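Local coordinates for protein PfVFT1 (Plasmodium falciparum, PDB 5JKQ) that is of unknown function but has the bi-lobed Venus flytrap architecture of solute-binding proteins, consistent with binding a small ligand between its lobes, at residues Leu184-Leu192 against Glu262-Leu272; Tyr236-Leu244 against Gly251-Phe260. The protein carries 3 engineered substitutions. All blocks are in the same frame, centred on the assembly; numbering follows the deposited sequence.

Contact 1: Leu184-Leu192 against Glu262-Leu272; sequences LKEYNINNL and EHKINVFDSFL
The loop L184-L192 lies against the strand that begins at I265, a packing contact in which the chain leaves strand 175-184, turns through 185-187 and crosses back over its partner strand 265-281 to start helix 192-201, with one backbone hydrogen bond at one end and a ring under the peptide chain beyond it. L184 and I265 form an antiparallel non-hydrogen-bonded pair with CA atoms 4.6 Å apart, and their side chains diverge from the bridge; the branches still meet, L184 CD2 lying 3.8 Å from I265 CD1. Just beyond, K185 N donates to K264 O at 2.9 Å and nearly straight, 170° at the hydrogen. The K185 side chain then runs across N266 at about a right angle. A bend at chi2 (-140°) accompanies its course between two oxygens: K185 CE is 3.1 Å from E262 O and 3.3 Å from N266 OD1, so the chain's methylenes do much of the touching. Further along, F268 holds its CG between the backbone N and the carbonyl carbon (chi1 59°), turning the ring toward the loop. The N190-N191 peptide lies over one face, with N191 N 3.8 Å above the ring centre and N190 C displaced toward the rim. Past the ring, L192 CD1 approaches L272 CD1 at 4.2 Å, a looser apolar touch where helix 192-201 starts. N191 is its N-cap, the side-chain OD1 accepting from D194 N. Strand 265-281 pairs on with strand 175-184 through backbone bonds of N266 with I183 and F268 with I181, while I189 packs on L195 and Y198 of helix 192-201, and L184 and I265 reach L244 of helix 236-244.

Contact 2: Tyr236-Leu244 against Gly251-Phe260; sequences YIDLSKSVL and GVISGIPFNF
The ring of Y236 is sandwiched: P257 CD sits over the centre of one face, and S240 OG lies above the opposite face, displaced toward the rim. The proline contact is a CH-pi interaction, with P257 CD 3.6 Å from the ring centroid and 15° off the normal. I253 CD1 comes in at the edge, 3.7 Å from Y236 CD1. The rim at CE2 points into the face of F258 in a T-shaped (edge-to-face) pair, centroids 5.0 Å apart and planes at 83°. F260 completes the aromatic cluster, lying oblique to Y236; L244 CD1 covers one of its faces, F258 CE1 the opposite one. With CG anti to the backbone N, Y236 extends from the helix into the cup made by the end of strand 251-253 and loop 254-260. Its OH approaches F258 O at 2.7 Å, a weak hydrogen bond, and a water lies 3.1 Å from the same OH while accepting from F260 N. The S240 hydroxyl folds back onto its own helix, donating to Y236 O at 2.8 Å from the face of that carbonyl opposite to S240 N. Nearer the helix C-terminus, bare backbone permits close approach: L239 CD1 reaches G251 CA at 3.7 Å, and V243 CG2 also packs on G251. Helix 236-244 runs at 156° to strand 251-253, nearly antiparallel, with axes 8.8 Å apart. It covers the mixed sheet of one lobe, next to the strand it leads into: L239 touches M182 of strand 175-184 and A208 of strand 206-209, while V243 and L244 meet I265 of strand 265-281.

Overall arrangement
Contacts 1 and 2 belong to the same lobe and reach the same sheet, their centres about 12 Å apart; along the chain, contact 2 is nested within the loop that contact 1 closes. Both are partly buried, but half of contact 2's touching residues are buried, against four of fourteen in contact 1. Their chemistry differs: contact 1, a loop laid over the N266 and F268 side of a strand, combines a backbone bond, lysine methylenes and a peptide over a phenylalanine face, whereas helix against strand and loop relies on aromatic and aliphatic packing. They adjoin, with I265 CD1 3.6 Å from L244 CD2 and V267 CG1 4.0 Å from I256 CD1, so strand 265-281 serves both.

Contact 1: Leu184-Leu192 against Glu262-Leu272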
loop_
_atom_site.group_PDB
_atom_site.type_symbol
_atom_site.label_atom_id
_atom_site.label_comp_id
_atom_site.label_asym_id
_atom_site.label_seq_id
_atom_site.Cartn_x
_atom_site.Cartn_y
_atom_site.Cartn_z
ATOM N N LEU A 184 -25.087 -7.577 10.819
ATOM C CA LEU A 184 -26.027 -8.498 11.444
ATOM C C LEU A 184 -26.785 -9.288 10.379
ATOM O O LEU A 184 -27.259 -8.718 9.397
ATOM C CB LEU A 184 -27.006 -7.737 12.336
ATOM C CG LEU A 184 -26.383 -7.045 13.548
ATOM C CD1 LEU A 184 -27.323 -5.991 14.110
ATOM C CD2 LEU A 184 -26.030 -8.071 14.614
ATOM N N LYS A 185 -26.890 -10.598 10.579
ATOM C CA LYS A 185 -27.583 -11.470 9.634
ATOM C C LYS A 185 -29.041 -11.079 9.445
ATOM O O LYS A 185 -29.626 -11.328 8.393
ATOM C CB LYS A 185 -27.515 -12.928 10.100
ATOM C CG LYS A 185 -26.259 -13.665 9.676
ATOM C CD LYS A 185 -26.568 -15.093 9.250
ATOM C CE LYS A 185 -25.375 -15.739 8.560
ATOM N NZ LYS A 185 -25.580 -17.191 8.330
ATOM N N GLU A 186 -29.620 -10.468 10.472
ATOM C CA GLU A 186 -31.049 -10.175 10.488
ATOM C C GLU A 186 -31.480 -9.259 9.341
ATOM O O GLU A 186 -32.653 -9.240 8.971
ATOM C CB GLU A 186 -31.435 -9.547 11.830
ATOM C CG GLU A 186 -30.749 -8.229 12.126
ATOM C CD GLU A 186 -30.937 -7.790 13.565
ATOM O OE1 GLU A 186 -30.384 -8.453 14.469
ATOM O OE2 GLU A 186 -31.643 -6.784 13.793
ATOM N N TYR A 187 -30.535 -8.513 8.774
ATOM C CA TYR A 187 -30.845 -7.591 7.682
ATOM C C TYR A 187 -30.926 -8.303 6.335
ATOM O O TYR A 187 -31.349 -7.710 5.343
ATOM C CB TYR A 187 -29.803 -6.471 7.615
ATOM C CG TYR A 187 -29.889 -5.504 8.771
ATOM C CD1 TYR A 187 -30.972 -4.644 8.898
ATOM C CD2 TYR A 187 -28.892 -5.446 9.731
ATOM C CE1 TYR A 187 -31.059 -3.758 9.952
ATOM C CE2 TYR A 187 -28.969 -4.560 10.788
ATOM C CZ TYR A 187 -30.056 -3.720 10.895
ATOM O OH TYR A 187 -30.140 -2.834 11.945
ATOM N N ASN A 188 -30.528 -9.571 6.308
ATOM C CA ASN A 188 -30.587 -10.380 5.093
ATOM C C ASN A 188 -29.687 -9.812 3.995
ATOM O O ASN A 188 -29.986 -9.932 2.808
ATOM C CB ASN A 188 -32.034 -10.484 4.596
ATOM C CG ASN A 188 -32.252 -11.660 3.656
ATOM O OD1 ASN A 188 -31.559 -12.676 3.735
ATOM N ND2 ASN A 188 -33.225 -11.526 2.762
ATOM N N ILE A 189 -28.584 -9.192 4.411
ATOM C CA ILE A 189 -27.609 -8.611 3.491
ATOM C C ILE A 189 -26.281 -9.353 3.604
ATOM O O ILE A 189 -25.640 -9.323 4.655
ATOM C CB ILE A 189 -27.386 -7.113 3.787
ATOM C CG1 ILE A 189 -28.699 -6.344 3.635
ATOM C CG2 ILE A 189 -26.329 -6.523 2.856
ATOM C CD1 ILE A 189 -28.649 -4.931 4.179
ATOM N N ASN A 190 -25.873 -10.017 2.525
ATOM C CA ASN A 190 -24.613 -10.759 2.516
ATOM C C ASN A 190 -23.729 -10.436 1.310
ATOM O O ASN A 190 -22.783 -11.164 1.013
ATOM C CB ASN A 190 -24.896 -12.263 2.570
ATOM C CG ASN A 190 -25.980 -12.691 1.598
ATOM O OD1 ASN A 190 -25.735 -12.843 0.399
ATOM N ND2 ASN A 190 -27.188 -12.901 2.116
ATOM N N ASN A 191 -24.021 -9.332 0.630
ATOM C CA ASN A 191 -23.161 -8.867 -0.453
ATOM C C ASN A 191 -23.230 -7.356 -0.624
ATOM O O ASN A 191 -24.094 -6.690 -0.052
ATOM C CB ASN A 191 -23.520 -9.561 -1.774
ATOM C CG ASN A 191 -24.999 -9.482 -2.099
ATOM O OD1 ASN A 191 -25.514 -8.421 -2.448
ATOM N ND2 ASN A 191 -25.685 -10.614 -2.000
ATOM N N LEU A 192 -22.300 -6.827 -1.410
ATOM C CA LEU A 192 -22.201 -5.394 -1.647
ATOM C C LEU A 192 -23.432 -4.864 -2.379
ATOM O O LEU A 192 -23.831 -3.718 -2.183
ATOM C CB LEU A 192 -20.931 -5.090 -2.447
ATOM C CG LEU A 192 -20.593 -3.620 -2.698
ATOM C CD1 LEU A 192 -20.418 -2.857 -1.395
ATOM C CD2 LEU A 192 -19.340 -3.513 -3.555
ATOM N N GLU A 262 -22.284 -17.558 14.101
ATOM C CA GLU A 262 -22.675 -17.756 12.704
ATOM C C GLU A 262 -24.077 -17.239 12.390
ATOM O O GLU A 262 -24.313 -16.665 11.329
ATOM C CB GLU A 262 -22.611 -19.248 12.356
ATOM C CG GLU A 262 -21.644 -19.602 11.245
ATOM C CD GLU A 262 -21.383 -21.097 11.166
ATOM O OE1 GLU A 262 -20.254 -21.523 11.493
ATOM O OE2 GLU A 262 -22.304 -21.846 10.780
ATOM N N HIS A 263 -25.000 -17.450 13.321
ATOM C CA HIS A 263 -26.413 -17.191 13.075
ATOM C C HIS A 263 -26.795 -15.733 13.305
ATOM O O HIS A 263 -27.892 -15.310 12.938
ATOM C CB HIS A 263 -27.263 -18.097 13.970
ATOM C CG HIS A 263 -26.908 -19.548 13.862
ATOM N ND1 HIS A 263 -26.758 -20.362 14.964
ATOM C CD2 HIS A 263 -26.670 -20.329 12.782
ATOM C CE1 HIS A 263 -26.443 -21.582 14.567
ATOM N NE2 HIS A 263 -26.384 -21.589 13.248
ATOM N N LYS A 264 -25.888 -14.967 13.904
ATOM C CA LYS A 264 -26.169 -13.580 14.263
ATOM C C LYS A 264 -25.380 -12.583 13.419
ATOM O O LYS A 264 -25.872 -11.497 13.112
ATOM C CB LYS A 264 -25.864 -13.353 15.745
ATOM C CG LYS A 264 -26.766 -14.143 16.694
ATOM C CD LYS A 264 -28.162 -13.531 16.817
ATOM C CE LYS A 264 -28.240 -12.475 17.926
ATOM N NZ LYS A 264 -27.556 -11.189 17.594
ATOM N N ILE A 265 -24.157 -12.951 13.053
ATOM C CA ILE A 265 -23.266 -12.042 12.342
ATOM C C ILE A 265 -22.897 -12.595 10.975
ATOM O O ILE A 265 -22.774 -13.806 10.782
ATOM C CB ILE A 265 -21.988 -11.760 13.173
ATOM C CG1 ILE A 265 -22.285 -10.715 14.256
ATOM C CG2 ILE A 265 -20.821 -11.290 12.294
ATOM C CD1 ILE A 265 -22.528 -9.283 13.744
ATOM N N ASN A 266 -22.747 -11.675 10.030
ATOM C CA ASN A 266 -22.342 -11.988 8.671
ATOM C C ASN A 266 -21.074 -11.231 8.328
ATOM O O ASN A 266 -20.926 -10.076 8.715
ATOM C CB ASN A 266 -23.459 -11.622 7.697
ATOM C CG ASN A 266 -23.788 -12.740 6.738
ATOM O OD1 ASN A 266 -24.948 -13.122 6.595
ATOM N ND2 ASN A 266 -22.771 -13.273 6.073
ATOM N N VAL A 267 -20.158 -11.879 7.617
ATOM C CA VAL A 267 -18.960 -11.207 7.124
ATOM C C VAL A 267 -18.672 -11.633 5.687
ATOM O O VAL A 267 -18.521 -12.821 5.401
ATOM C CB VAL A 267 -17.725 -11.508 7.998
ATOM C CG1 VAL A 267 -16.578 -10.579 7.623
ATOM C CG2 VAL A 267 -18.051 -11.352 9.477
ATOM N N PHE A 268 -18.601 -10.656 4.789
ATOM C CA PHE A 268 -18.304 -10.919 3.386
ATOM C C PHE A 268 -17.253 -9.943 2.870
ATOM O O PHE A 268 -17.129 -8.822 3.368
ATOM C CB PHE A 268 -19.578 -10.834 2.538
ATOM C CG PHE A 268 -20.275 -9.503 2.610
ATOM C CD1 PHE A 268 -19.908 -8.468 1.766
ATOM C CD2 PHE A 268 -21.303 -9.291 3.515
ATOM C CE1 PHE A 268 -20.548 -7.243 1.826
ATOM C CE2 PHE A 268 -21.948 -8.069 3.580
ATOM C CZ PHE A 268 -21.568 -7.044 2.734
ATOM N N ASP A 269 -16.493 -10.385 1.873
ATOM C CA ASP A 269 -15.446 -9.570 1.272
ATOM C C ASP A 269 -16.041 -8.687 0.179
ATOM O O ASP A 269 -16.507 -9.184 -0.846
ATOM C CB ASP A 269 -14.338 -10.463 0.700
ATOM C CG ASP A 269 -13.031 -9.717 0.483
ATOM O OD1 ASP A 269 -13.059 -8.480 0.310
ATOM O OD2 ASP A 269 -11.971 -10.377 0.484
ATOM N N SER A 270 -16.036 -7.377 0.408
ATOM C CA SER A 270 -16.559 -6.420 -0.564
ATOM C C SER A 270 -15.699 -6.371 -1.820
ATOM O O SER A 270 -16.157 -5.930 -2.876
ATOM C CB SER A 270 -16.639 -5.021 0.048
ATOM O OG SER A 270 -15.343 -4.510 0.312
ATOM N N PHE A 271 -14.450 -6.811 -1.684
ATOM C CA PHE A 271 -13.447 -6.735 -2.745
ATOM C C PHE A 271 -13.155 -5.287 -3.138
ATOM O O PHE A 271 -12.584 -5.025 -4.196
ATOM C CB PHE A 271 -13.888 -7.545 -3.970
ATOM C CG PHE A 271 -14.010 -9.021 -3.708
ATOM C CD1 PHE A 271 -12.961 -9.719 -3.137
ATOM C CD2 PHE A 271 -15.171 -9.706 -4.028
ATOM C CE1 PHE A 271 -13.062 -11.073 -2.894
ATOM C CE2 PHE A 271 -15.278 -11.065 -3.785
ATOM C CZ PHE A 271 -14.219 -11.748 -3.216
ATOM N N LEU A 272 -13.551 -4.352 -2.276
ATOM C CA LEU A 272 -13.123 -2.964 -2.392
ATOM C C LEU A 272 -11.727 -2.867 -1.794
ATOM O O LEU A 272 -11.559 -2.958 -0.578
ATOM C CB LEU A 272 -14.097 -2.024 -1.677
ATOM C CG LEU A 272 -15.516 -1.975 -2.252
ATOM C CD1 LEU A 272 -16.473 -1.322 -1.264
ATOM C CD2 LEU A 272 -15.539 -1.240 -3.591
#

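Contact 2: Tyr236-Leu244 against Gly251-Phe260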
loop_
_atom_site.group_PDB
_atom_site.type_symbol
_atom_site.label_atom_id
_atom_site.label_comp_id
_atom_site.label_asym_id
_atom_site.label_seq_id
_atom_site.Cartn_x
_atom_site.Cartn_y
_atom_site.Cartn_z
ATOM N N TYR A 236 -10.740 -4.719 16.965
ATOM C CA TYR A 236 -11.804 -5.543 16.415
ATOM C C TYR A 236 -12.958 -5.674 17.405
ATOM O O TYR A 236 -14.125 -5.608 17.021
ATOM C CB TYR A 236 -11.247 -6.916 16.047
ATOM C CG TYR A 236 -12.280 -7.946 15.657
ATOM C CD1 TYR A 236 -13.026 -7.809 14.495
ATOM C CD2 TYR A 236 -12.487 -9.075 16.438
ATOM C CE1 TYR A 236 -13.963 -8.756 14.130
ATOM C CE2 TYR A 236 -13.420 -10.031 16.080
ATOM C CZ TYR A 236 -14.155 -9.867 14.924
ATOM O OH TYR A 236 -15.084 -10.813 14.562
ATOM N N ILE A 237 -12.622 -5.844 18.680
ATOM C CA ILE A 237 -13.627 -6.009 19.723
ATOM C C ILE A 237 -14.468 -4.740 19.863
ATOM O O ILE A 237 -15.683 -4.817 20.038
ATOM C CB ILE A 237 -12.970 -6.372 21.074
ATOM C CG1 ILE A 237 -12.356 -7.769 20.984
ATOM C CG2 ILE A 237 -13.988 -6.328 22.223
ATOM C CD1 ILE A 237 -11.444 -8.127 22.140
ATOM N N ASP A 238 -13.823 -3.578 19.775
ATOM C CA ASP A 238 -14.531 -2.302 19.835
ATOM C C ASP A 238 -15.471 -2.166 18.649
ATOM O O ASP A 238 -16.662 -1.899 18.809
ATOM C CB ASP A 238 -13.553 -1.124 19.846
ATOM C CG ASP A 238 -12.659 -1.112 21.068
ATOM O OD1 ASP A 238 -13.051 -1.687 22.104
ATOM O OD2 ASP A 238 -11.564 -0.515 20.993
ATOM N N LEU A 239 -14.906 -2.344 17.459
ATOM C CA LEU A 239 -15.651 -2.274 16.209
ATOM C C LEU A 239 -16.863 -3.204 16.270
ATOM O O LEU A 239 -17.985 -2.799 15.968
ATOM C CB LEU A 239 -14.719 -2.634 15.041
ATOM C CG LEU A 239 -15.135 -2.575 13.563
ATOM C CD1 LEU A 239 -16.163 -3.639 13.190
ATOM C CD2 LEU A 239 -15.624 -1.186 13.188
ATOM N N SER A 240 -16.630 -4.441 16.699
ATOM C CA SER A 240 -17.674 -5.461 16.721
ATOM C C SER A 240 -18.789 -5.124 17.705
ATOM O O SER A 240 -19.966 -5.343 17.418
ATOM C CB SER A 240 -17.078 -6.823 17.070
ATOM O OG SER A 240 -16.177 -7.258 16.066
ATOM N N LYS A 241 -18.409 -4.602 18.866
ATOM C CA LYS A 241 -19.370 -4.198 19.885
ATOM C C LYS A 241 -20.383 -3.211 19.305
ATOM O O LYS A 241 -21.574 -3.276 19.608
ATOM C CB LYS A 241 -18.637 -3.579 21.079
ATOM C CG LYS A 241 -19.508 -3.305 22.294
ATOM C CD LYS A 241 -18.902 -3.924 23.550
ATOM C CE LYS A 241 -19.671 -3.539 24.809
ATOM N NZ LYS A 241 -19.346 -2.159 25.272
ATOM N N SER A 242 -19.900 -2.317 18.449
ATOM C CA SER A 242 -20.731 -1.267 17.871
ATOM C C SER A 242 -21.745 -1.818 16.870
ATOM O O SER A 242 -22.884 -1.352 16.814
ATOM C CB SER A 242 -19.850 -0.218 17.192
ATOM O OG SER A 242 -20.630 0.817 16.626
ATOM N N VAL A 243 -21.331 -2.798 16.075
ATOM C CA VAL A 243 -22.235 -3.439 15.125
ATOM C C VAL A 243 -23.286 -4.264 15.864
ATOM O O VAL A 243 -24.460 -4.262 15.491
ATOM C CB VAL A 243 -21.464 -4.339 14.134
ATOM C CG1 VAL A 243 -22.421 -5.170 13.274
ATOM C CG2 VAL A 243 -20.563 -3.491 13.252
ATOM N N LEU A 244 -22.860 -4.968 16.907
ATOM C CA LEU A 244 -23.763 -5.804 17.693
ATOM C C LEU A 244 -24.737 -4.953 18.503
ATOM O O LEU A 244 -25.896 -5.327 18.680
ATOM C CB LEU A 244 -22.967 -6.724 18.624
ATOM C CG LEU A 244 -22.134 -7.805 17.932
ATOM C CD1 LEU A 244 -21.169 -8.448 18.911
ATOM C CD2 LEU A 244 -23.030 -8.861 17.306
ATOM N N GLY A 251 -19.763 -2.843 9.962
ATOM C CA GLY A 251 -18.404 -2.622 10.410
ATOM C C GLY A 251 -17.454 -2.968 9.280
ATOM O O GLY A 251 -17.530 -4.059 8.714
ATOM N N VAL A 252 -16.575 -2.030 8.940
ATOM C CA VAL A 252 -15.590 -2.238 7.886
ATOM C C VAL A 252 -14.237 -2.553 8.510
ATOM O O VAL A 252 -13.745 -1.804 9.356
ATOM C CB VAL A 252 -15.453 -1.007 6.971
ATOM C CG1 VAL A 252 -14.624 -1.355 5.741
ATOM C CG2 VAL A 252 -16.825 -0.488 6.557
ATOM N N ILE A 253 -13.637 -3.658 8.085
ATOM C CA ILE A 253 -12.394 -4.120 8.683
ATOM C C ILE A 253 -11.644 -5.043 7.723
ATOM O O ILE A 253 -12.255 -5.747 6.921
ATOM C CB ILE A 253 -12.674 -4.833 10.028
ATOM C CG1 ILE A 253 -11.379 -5.017 10.821
ATOM C CG2 ILE A 253 -13.403 -6.166 9.806
ATOM C CD1 ILE A 253 -11.609 -5.167 12.309
ATOM N N SER A 254 -10.317 -5.026 7.803
ATOM C CA SER A 254 -9.479 -5.771 6.869
ATOM C C SER A 254 -9.271 -7.229 7.279
ATOM O O SER A 254 -8.853 -8.050 6.463
ATOM C CB SER A 254 -8.118 -5.085 6.727
ATOM O OG SER A 254 -8.272 -3.724 6.369
ATOM N N GLY A 255 -9.557 -7.548 8.538
ATOM C CA GLY A 255 -9.350 -8.896 9.039
ATOM C C GLY A 255 -10.267 -9.288 10.180
ATOM O O GLY A 255 -10.845 -8.435 10.853
ATOM N N ILE A 256 -10.384 -10.598 10.393
ATOM C CA ILE A 256 -11.238 -11.162 11.432
ATOM C C ILE A 256 -10.411 -12.085 12.336
ATOM O O ILE A 256 -10.135 -13.226 11.968
ATOM C CB ILE A 256 -12.419 -11.956 10.820
ATOM C CG1 ILE A 256 -13.231 -11.068 9.868
ATOM C CG2 ILE A 256 -13.312 -12.536 11.910
ATOM C CD1 ILE A 256 -13.913 -9.874 10.532
ATOM N N PRO A 257 -10.002 -11.588 13.518
ATOM C CA PRO A 257 -9.241 -12.402 14.476
ATOM C C PRO A 257 -9.992 -13.651 14.947
ATOM O O PRO A 257 -9.396 -14.727 15.020
ATOM C CB PRO A 257 -9.012 -11.444 15.649
ATOM C CG PRO A 257 -9.139 -10.092 15.074
ATOM C CD PRO A 257 -10.160 -10.202 13.990
ATOM N N PHE A 258 -11.274 -13.497 15.272
ATOM C CA PHE A 258 -12.118 -14.620 15.677
ATOM C C PHE A 258 -13.556 -14.383 15.218
ATOM O O PHE A 258 -13.925 -13.257 14.880
ATOM C CB PHE A 258 -12.061 -14.833 17.196
ATOM C CG PHE A 258 -12.498 -13.638 18.000
ATOM C CD1 PHE A 258 -13.841 -13.405 18.248
ATOM C CD2 PHE A 258 -11.563 -12.756 18.518
ATOM C CE1 PHE A 258 -14.245 -12.308 18.991
ATOM C CE2 PHE A 258 -11.961 -11.657 19.262
ATOM C CZ PHE A 258 -13.302 -11.434 19.499
ATOM N N ASN A 259 -14.355 -15.447 15.203
ATOM C CA ASN A 259 -15.726 -15.383 14.701
ATOM C C ASN A 259 -16.761 -15.174 15.801
ATOM O O ASN A 259 -16.673 -15.769 16.874
ATOM C CB ASN A 259 -16.079 -16.667 13.939
ATOM C CG ASN A 259 -15.257 -16.852 12.678
ATOM O OD1 ASN A 259 -14.514 -17.824 12.547
ATOM N ND2 ASN A 259 -15.400 -15.928 11.735
ATOM N N PHE A 260 -17.743 -14.324 15.525
ATOM C CA PHE A 260 -18.934 -14.240 16.358
ATOM C C PHE A 260 -19.934 -15.272 15.855
ATOM O O PHE A 260 -19.686 -15.929 14.843
ATOM C CB PHE A 260 -19.523 -12.833 16.332
ATOM C CG PHE A 260 -18.722 -11.834 17.116
ATOM C CD1 PHE A 260 -18.891 -11.717 18.486
ATOM C CD2 PHE A 260 -17.793 -11.024 16.490
ATOM C CE1 PHE A 260 -18.151 -10.804 19.215
ATOM C CE2 PHE A 260 -17.052 -10.110 17.213
ATOM C CZ PHE A 260 -17.231 -9.999 18.577
HETATM O O HOH W 1 -17.452 -12.371 13.315
#